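Local coordinates for tripartite motif-containing protein 65 (Homo sapiens, PDB 7JL4) that transfers ubiquitin to target proteins as an E3 ligase of innate immunity and autophagy, and is represented here by its B30.2/SPRY domain, at residues Trp75-Ser80 and Pro176-Leu181; Trp112-Gln117 and Leu121-Asn126. One frame throughout, in Å; residues are numbered along the deposited sequence. Where two conformers were deposited one is given.

Contact 1. Residues Trp75-Ser80 and Pro176-Leu181; sequences WEVRAS and PVFWLL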
# COMPACT_ATOMS: atom_id res chain seq x y z
N TRP A 75 0.28 -10.02 -0.30
CA TRP A 75 1.24 -9.53 -1.28
C TRP A 75 2.33 -8.75 -0.56
O TRP A 75 2.18 -8.35 0.61
CB TRP A 75 0.59 -8.64 -2.35
CG TRP A 75 -0.18 -7.49 -1.78
CD1 TRP A 75 0.31 -6.25 -1.42
CD2 TRP A 75 -1.59 -7.47 -1.45
NE1 TRP A 75 -0.71 -5.47 -0.91
CE2 TRP A 75 -1.88 -6.19 -0.92
CE3 TRP A 75 -2.63 -8.41 -1.57
CZ2 TRP A 75 -3.17 -5.82 -0.50
CZ3 TRP A 75 -3.93 -8.04 -1.14
CH2 TRP A 75 -4.17 -6.75 -0.62
N GLU A 76 3.43 -8.54 -1.28
CA GLU A 76 4.59 -7.83 -0.77
C GLU A 76 4.95 -6.68 -1.69
O GLU A 76 4.77 -6.75 -2.91
CB GLU A 76 5.79 -8.78 -0.59
CG GLU A 76 5.56 -9.76 0.57
CD GLU A 76 6.59 -10.87 0.65
OE1 GLU A 76 7.51 -10.90 -0.20
OE2 GLU A 76 6.52 -11.67 1.61
N VAL A 77 5.46 -5.61 -1.09
CA VAL A 77 5.81 -4.37 -1.77
C VAL A 77 7.18 -3.94 -1.28
O VAL A 77 7.47 -4.04 -0.08
CB VAL A 77 4.78 -3.26 -1.46
CG1 VAL A 77 5.19 -1.93 -2.11
CG2 VAL A 77 3.38 -3.67 -1.88
N ARG A 78 8.03 -3.45 -2.17
CA ARG A 78 9.31 -2.87 -1.77
C ARG A 78 9.29 -1.35 -1.93
O ARG A 78 8.99 -0.84 -3.01
CB ARG A 78 10.48 -3.44 -2.56
CG ARG A 78 11.80 -2.79 -2.12
CD ARG A 78 13.02 -3.54 -2.55
NE ARG A 78 13.17 -4.85 -1.91
CZ ARG A 78 13.66 -5.03 -0.69
NH1 ARG A 78 14.02 -4.00 0.06
NH2 ARG A 78 13.77 -6.26 -0.20
N ALA A 79 9.65 -0.63 -0.87
CA ALA A 79 9.74 0.83 -0.89
C ALA A 79 11.20 1.25 -1.05
O ALA A 79 12.08 0.70 -0.38
CB ALA A 79 9.17 1.42 0.40
N SER A 80 11.46 2.26 -1.90
CA SER A 80 12.84 2.73 -2.05
C SER A 80 13.33 3.47 -0.81
O SER A 80 14.55 3.64 -0.65
CB SER A 80 13.00 3.67 -3.25
OG SER A 80 12.20 4.85 -3.10
N PRO A 176 -6.13 -2.17 -3.16
CA PRO A 176 -4.89 -1.61 -2.62
C PRO A 176 -4.66 -0.19 -3.13
O PRO A 176 -4.92 0.11 -4.31
CB PRO A 176 -3.81 -2.56 -3.17
CG PRO A 176 -4.53 -3.86 -3.48
CD PRO A 176 -5.91 -3.42 -3.93
N VAL A 177 -4.14 0.68 -2.25
CA VAL A 177 -3.93 2.08 -2.59
C VAL A 177 -2.71 2.57 -1.82
O VAL A 177 -2.43 2.10 -0.71
CB VAL A 177 -5.20 2.91 -2.30
CG1 VAL A 177 -5.59 2.82 -0.82
CG2 VAL A 177 -5.02 4.36 -2.76
N PHE A 178 -1.95 3.47 -2.43
CA PHE A 178 -0.62 3.86 -1.95
C PHE A 178 -0.42 5.37 -2.05
O PHE A 178 -0.92 6.00 -2.98
CB PHE A 178 0.45 3.14 -2.77
CG PHE A 178 0.32 1.64 -2.72
CD1 PHE A 178 0.91 0.92 -1.69
CD2 PHE A 178 -0.41 0.97 -3.68
CE1 PHE A 178 0.78 -0.45 -1.62
CE2 PHE A 178 -0.57 -0.42 -3.62
CZ PHE A 178 0.04 -1.13 -2.57
N TRP A 179 0.36 5.92 -1.11
CA TRP A 179 0.78 7.32 -1.13
C TRP A 179 2.30 7.36 -1.17
O TRP A 179 2.97 6.54 -0.52
CB TRP A 179 0.29 8.04 0.12
CG TRP A 179 0.84 9.44 0.31
CD1 TRP A 179 0.33 10.58 -0.21
CD2 TRP A 179 1.97 9.82 1.12
NE1 TRP A 179 1.09 11.68 0.24
CE2 TRP A 179 2.10 11.22 1.04
CE3 TRP A 179 2.89 9.10 1.90
CZ2 TRP A 179 3.11 11.92 1.71
CZ3 TRP A 179 3.89 9.79 2.56
CH2 TRP A 179 3.99 11.19 2.46
N LEU A 180 2.85 8.30 -1.94
CA LEU A 180 4.29 8.41 -2.15
C LEU A 180 4.72 9.86 -2.09
O LEU A 180 4.25 10.68 -2.88
CB LEU A 180 4.71 7.85 -3.51
CG LEU A 180 4.62 6.38 -3.86
CD1 LEU A 180 3.19 6.00 -4.24
CD2 LEU A 180 5.61 6.13 -5.00
N LEU A 181 5.68 10.16 -1.22
CA LEU A 181 6.36 11.44 -1.27
C LEU A 181 7.14 11.57 -2.58
O LEU A 181 7.42 10.58 -3.25
CB LEU A 181 7.31 11.56 -0.08
CG LEU A 181 7.69 13.00 0.25
CD1 LEU A 181 6.42 13.76 0.52
CD2 LEU A 181 8.62 13.04 1.43
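W75 and P176 meet in the middle of a β-sandwich, and one step further along V77 meets F178. Strand 72-79 belongs to one antiparallel sheet of the B30.2/SPRY domain and strand 175-180 to the other. The two run in the same general direction; CA of W75 lies 10.1 Å from CA of P176 and CA of V77 10.4 Å from CA of F178, a gap that side chains must fill.

The CB of W75 points toward the opposing strand, and CG sits between the backbone N and the carbonyl carbon (chi1 54°), which sends the indole across the gap toward P176. CD1 lies 4.0 Å from CG2 of V77, its neighbour but one on the same strand. The six-membered ring extends the other way, where CZ2 reaches CG of P176 at 3.8 Å and CH2 meets that same CG at 4.1 Å. The rest of the indole is packed by M142 and L144 of the adjacent strand, by L22, and by the ring of F68.

A proline suits the receiving place: its compact, rigid ring turns CG to the indole and brings no polar side-chain atom. F178 is the longer partner for the shorter V77, and its CE1 comes within 4.1 Å of CG2 of V77 in the conformer described, one of two deposited. CE2 of F178 also lies 3.9 Å from CB of P176, joining the two pairs into one patch, while L186 touches both V77 and F178.

The charged side chains of E76 and R78 are engaged elsewhere, with R12 and E157 respectively. What remains between the segments is carbon against carbon, 144 Å² in all, so cohesion here rests on dispersion and the exclusion of water.

Contact 2. Residues Trp112-Gln117 and Leu121-Asn126; sequences WGLCVQ and LQAWHN
W112 and H125 stack at one end of a β-hairpin, strands 111-116 and 120-125, within one sheet of the SPRY sandwich. This is the tight part. The five-membered ring of W112 and the imidazole lie almost parallel, 3° apart, in an offset stack with centroids at 3.7 Å. H125 brings its ring there with CG anti to the backbone N (chi1 174°), and its ND1 hydrogen-bonds to O of S111.

The backbone between is regular. G113 and W124 form one hydrogen-bonded pair and C115 and Q122 another, the shortest links being W124 N to G113 O and C115 N to Q122 O, each 2.8 Å. Glycine puts no side chain beside bulky W124. L114, A123, V116 and L121 furnish the apolar face, where CD2 of L121 rests 4.0 Å from CG2 of V116; L163 and F153 cover L114.

The other face, with partly exposed Q122 and W124, is looser. There the amide planes of Q117 and Q122 stand 33° apart, but with Q122 in two conformers this encounter is doubtful. In the Q122 conformer described, OE1 accepts a hydrogen bond from NE1 of W124, the donor standing above the Q122 carbonyl plane. R107 makes a cation-pi contact with this tryptophan, while at the ring's edge CD1 of W124 lies 4.1 Å from CB of C115.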
# COMPACT_ATOMS: atom_id res chain seq x y z
N TRP A 112 -7.84 1.97 5.17
CA TRP A 112 -6.96 1.56 6.26
C TRP A 112 -5.55 1.60 5.69
O TRP A 112 -5.34 1.15 4.56
CB TRP A 112 -7.29 0.11 6.70
CG TRP A 112 -8.64 -0.10 7.35
CD1 TRP A 112 -8.89 -0.27 8.69
CD2 TRP A 112 -9.91 -0.22 6.69
NE1 TRP A 112 -10.24 -0.49 8.90
CE2 TRP A 112 -10.89 -0.45 7.69
CE3 TRP A 112 -10.32 -0.18 5.35
CZ2 TRP A 112 -12.25 -0.61 7.39
CZ3 TRP A 112 -11.66 -0.31 5.06
CH2 TRP A 112 -12.61 -0.53 6.07
N GLY A 113 -4.57 2.08 6.45
CA GLY A 113 -3.23 2.21 5.88
C GLY A 113 -2.14 2.19 6.93
O GLY A 113 -2.40 2.30 8.13
N LEU A 114 -0.91 1.97 6.46
CA LEU A 114 0.28 1.98 7.29
C LEU A 114 1.26 2.93 6.62
O LEU A 114 1.71 2.65 5.50
CB LEU A 114 0.92 0.59 7.42
CG LEU A 114 2.10 0.56 8.41
CD1 LEU A 114 1.59 0.55 9.83
CD2 LEU A 114 3.01 -0.63 8.18
N CYS A 115 1.58 4.04 7.27
CA CYS A 115 2.53 4.98 6.70
C CYS A 115 3.90 4.76 7.34
O CYS A 115 4.02 4.67 8.57
CB CYS A 115 2.02 6.42 6.89
SG CYS A 115 3.25 7.68 6.40
N VAL A 116 4.93 4.61 6.51
CA VAL A 116 6.29 4.40 6.98
C VAL A 116 6.97 5.76 7.03
O VAL A 116 7.09 6.45 6.02
CB VAL A 116 7.05 3.44 6.06
CG1 VAL A 116 8.45 3.18 6.57
CG2 VAL A 116 6.25 2.14 5.94
N GLN A 117 7.42 6.16 8.21
CA GLN A 117 8.08 7.45 8.36
C GLN A 117 9.55 7.24 8.69
O GLN A 117 10.00 6.10 8.86
CB GLN A 117 7.38 8.26 9.45
CG GLN A 117 6.02 8.76 9.04
CD GLN A 117 5.28 9.41 10.20
OE1 GLN A 117 5.45 9.02 11.36
NE2 GLN A 117 4.52 10.46 9.91
N LEU A 121 6.26 4.30 12.53
CA LEU A 121 5.16 3.89 11.65
C LEU A 121 3.88 4.52 12.17
O LEU A 121 3.75 4.76 13.37
CB LEU A 121 4.99 2.37 11.63
CG LEU A 121 6.19 1.49 11.29
CD1 LEU A 121 5.81 0.03 11.48
CD2 LEU A 121 6.67 1.77 9.87
N GLN A 122 2.93 4.79 11.26
CA GLN A 122 1.60 5.28 11.61
C GLN A 122 0.56 4.33 11.03
O GLN A 122 0.47 4.21 9.80
CB GLN A 122 1.32 6.67 11.06
CG GLN A 122 2.10 7.84 11.63
CD GLN A 122 1.85 9.06 10.78
OE1 GLN A 122 1.74 8.96 9.55
NE2 GLN A 122 1.73 10.22 11.41
N ALA A 123 -0.26 3.72 11.89
CA ALA A 123 -1.36 2.84 11.45
C ALA A 123 -2.64 3.67 11.46
O ALA A 123 -3.13 4.03 12.54
CB ALA A 123 -1.50 1.61 12.35
N TRP A 124 -3.18 3.97 10.27
CA TRP A 124 -4.26 4.93 10.05
C TRP A 124 -5.60 4.24 9.77
O TRP A 124 -5.68 3.38 8.88
CB TRP A 124 -3.97 5.83 8.84
CG TRP A 124 -2.95 6.90 9.08
CD1 TRP A 124 -1.63 6.88 8.71
CD2 TRP A 124 -3.18 8.17 9.69
NE1 TRP A 124 -1.01 8.07 9.10
CE2 TRP A 124 -1.95 8.87 9.69
CE3 TRP A 124 -4.30 8.78 10.26
CZ2 TRP A 124 -1.81 10.16 10.25
CZ3 TRP A 124 -4.17 10.04 10.80
CH2 TRP A 124 -2.93 10.72 10.80
N HIS A 125 -6.65 4.67 10.47
CA HIS A 125 -8.03 4.37 10.06
C HIS A 125 -8.95 5.41 10.66
O HIS A 125 -8.77 5.80 11.82
CB HIS A 125 -8.49 2.96 10.48
CG HIS A 125 -9.94 2.70 10.19
ND1 HIS A 125 -10.45 2.67 8.90
CD2 HIS A 125 -10.99 2.47 11.01
CE1 HIS A 125 -11.76 2.45 8.95
NE2 HIS A 125 -12.11 2.33 10.22
N ASN A 126 -9.91 5.89 9.88
CA ASN A 126 -10.95 6.79 10.39
C ASN A 126 -10.35 8.11 10.91
O ASN A 126 -10.90 8.73 11.82
CB ASN A 126 -11.76 6.11 11.49
CG ASN A 126 -13.17 6.64 11.58
OD1 ASN A 126 -13.71 7.18 10.62
ND2 ASN A 126 -13.78 6.50 12.76

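How the contacts relate
Contact 1 bridges the two sheets of the sandwich, whereas contact 2 joins neighbours within one of them. Strand 175-180 and the hairpin share that sheet, separated by strand 84-89, whose L86 touches F178 and bonds through its backbone to L114. The contact centres are about 12 Å apart and the nearest atoms about 4 Å, without touching. Along the chain both hairpin strands fall between the segments of contact 1, which therefore brings together residues much further apart in sequence. The centre of contact 1 lies about 4 Å from the centre of the chain, that of contact 2 about 10 Å. A glycerol, probably from crystallisation, lies about 6 Å from the P176 side chain.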